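Local coordinates for protein cell Inhibiting Factor (CifBp) (Burkholderia pseudomallei, PDB 3GQM) that deamidates a glutamine side chain of host NEDD8 to glutamate, disabling cullin-RING ubiquitin ligases and so inhibiting the host cell cycle, at residues N50-W54 against P96-P102. Numbering follows the deposited sequence.
Sequences NRVMW and PFALMTP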
# COMPACT_ATOMS: atom_id res chain seq x y z
N ASN A 50 8.10 -0.62 -13.53
CA ASN A 50 7.20 -1.65 -13.01
C ASN A 50 7.93 -2.73 -12.18
O ASN A 50 7.56 -3.01 -11.04
CB ASN A 50 6.35 -2.25 -14.13
CG ASN A 50 5.23 -3.13 -13.62
OD1 ASN A 50 5.46 -4.28 -13.27
ND2 ASN A 50 4.00 -2.63 -13.63
N ARG A 51 8.97 -3.34 -12.75
CA ARG A 51 9.74 -4.41 -12.07
C ARG A 51 10.51 -3.94 -10.83
O ARG A 51 10.63 -4.67 -9.83
CB ARG A 51 10.73 -5.04 -13.05
CG ARG A 51 10.05 -5.74 -14.20
CD ARG A 51 10.81 -6.97 -14.62
NE ARG A 51 10.69 -7.18 -16.06
CZ ARG A 51 9.62 -7.68 -16.67
NH1 ARG A 51 8.56 -8.08 -15.95
NH2 ARG A 51 9.61 -7.81 -17.99
N VAL A 52 11.05 -2.73 -10.90
CA VAL A 52 11.72 -2.15 -9.74
C VAL A 52 10.70 -1.82 -8.61
O VAL A 52 10.97 -2.05 -7.44
CB VAL A 52 12.61 -0.94 -10.15
CG1 VAL A 52 12.98 -0.09 -8.95
CG2 VAL A 52 13.91 -1.45 -10.87
N MET A 53 9.53 -1.33 -8.97
CA MET A 53 8.47 -0.98 -7.98
C MET A 53 7.89 -2.24 -7.31
O MET A 53 7.87 -2.33 -6.08
CB MET A 53 7.36 -0.16 -8.67
CG MET A 53 6.49 0.67 -7.74
SD MET A 53 7.51 1.70 -6.62
CE MET A 53 6.70 1.30 -5.08
N TRP A 54 7.48 -3.22 -8.11
CA TRP A 54 6.73 -4.37 -7.64
C TRP A 54 7.63 -5.61 -7.63
O TRP A 54 7.67 -6.39 -8.57
CB TRP A 54 5.47 -4.58 -8.48
CG TRP A 54 4.62 -3.30 -8.72
CD1 TRP A 54 4.12 -2.85 -9.92
CD2 TRP A 54 4.20 -2.34 -7.72
NE1 TRP A 54 3.41 -1.69 -9.73
CE2 TRP A 54 3.43 -1.35 -8.39
CE3 TRP A 54 4.39 -2.23 -6.33
CZ2 TRP A 54 2.88 -0.25 -7.72
CZ3 TRP A 54 3.81 -1.16 -5.67
CH2 TRP A 54 3.05 -0.19 -6.36
N PRO A 96 5.16 -14.67 -16.95
CA PRO A 96 6.03 -14.10 -15.96
C PRO A 96 6.74 -12.83 -16.47
O PRO A 96 7.30 -12.13 -15.66
CB PRO A 96 7.05 -15.23 -15.70
CG PRO A 96 7.11 -15.93 -16.93
CD PRO A 96 5.74 -15.92 -17.50
N PHE A 97 6.72 -12.54 -17.78
CA PHE A 97 7.31 -11.25 -18.22
C PHE A 97 6.35 -10.07 -18.23
O PHE A 97 6.76 -8.95 -18.47
CB PHE A 97 8.03 -11.35 -19.57
CG PHE A 97 9.20 -12.29 -19.54
CD1 PHE A 97 10.42 -11.89 -19.02
CD2 PHE A 97 9.07 -13.59 -20.03
CE1 PHE A 97 11.51 -12.77 -18.98
CE2 PHE A 97 10.15 -14.46 -20.00
CZ PHE A 97 11.38 -14.04 -19.47
N ALA A 98 5.08 -10.33 -17.97
CA ALA A 98 4.07 -9.28 -18.07
C ALA A 98 4.24 -8.28 -16.95
O ALA A 98 4.83 -8.56 -15.92
CB ALA A 98 2.65 -9.87 -18.06
N LEU A 99 3.75 -7.08 -17.17
CA LEU A 99 3.91 -6.07 -16.14
C LEU A 99 2.80 -6.31 -15.14
O LEU A 99 1.75 -6.85 -15.47
CB LEU A 99 3.86 -4.66 -16.73
CG LEU A 99 4.96 -4.29 -17.73
CD1 LEU A 99 5.17 -2.80 -17.64
CD2 LEU A 99 6.25 -5.04 -17.43
N MET A 100 3.06 -5.97 -13.90
CA MET A 100 2.08 -6.33 -12.92
C MET A 100 1.35 -5.15 -12.31
O MET A 100 1.88 -4.05 -12.27
CB MET A 100 2.70 -7.25 -11.89
CG MET A 100 3.74 -6.64 -11.01
SD MET A 100 4.35 -8.00 -9.97
CE MET A 100 2.80 -8.82 -9.50
N THR A 101 0.11 -5.38 -11.89
CA THR A 101 -0.53 -4.50 -10.93
C THR A 101 -0.64 -5.32 -9.63
O THR A 101 -1.14 -6.43 -9.63
CB THR A 101 -1.86 -3.87 -11.48
OG1 THR A 101 -2.17 -2.68 -10.74
CG2 THR A 101 -3.00 -4.87 -11.51
N PRO A 102 -0.09 -4.80 -8.54
CA PRO A 102 0.20 -5.57 -7.34
C PRO A 102 -1.03 -5.84 -6.42
O PRO A 102 -1.87 -4.96 -6.28
CB PRO A 102 1.19 -4.64 -6.61
CG PRO A 102 0.72 -3.29 -6.99
CD PRO A 102 0.43 -3.42 -8.45
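With CG trans to the backbone N (chi1 -169°), Asn50 carries its carboxamide off helix 47-53 onto the backbone of Met100, while Trp54, whose CG stands opposite its own carbonyl carbon, turns its indole so that Pro102 CG rests over one face. The amide of Asn50 uses both ends on one residue: Met100 N donates to Asn50 OD1 at 3.0 Å, nearly straight at the hydrogen (172°), and Asn50 ND2 donates to Met100 O at 2.9 Å, in the carbonyl plane and on a lone pair. This two-bond clamp fixes the rotation of the amide, and ND2 also donates to Leu44 O, in the loop ahead of helix 47-53. Pro102 CG sits 3.5 Å from the centroid of the Trp54 six-membered ring, only 8° off the normal, a CH-pi contact; Met53 CG covers the opposite face, sandwiching the indole. The Met100 side chain crosses that of Trp54 at a slant, CG 3.7 Å from Trp54 CB. At the other end the guanidinium of Arg51 meets Phe97 O edge-on, NH1 at 3.2 Å and NH2 at 3.1 Å converging on that single oxygen from the same face of its carbonyl plane; Glu47 forms a salt bridge with NH2. Asn50 thus bridges the N-H and C=O of one residue, as in a hydrogen-bonded antiparallel pair, and Pro102 lies about 8 Å, side chain to side chain, from Cys104, the inferred nucleophile opening helix 104-116, consistent with a papain-like (clan CA) fold.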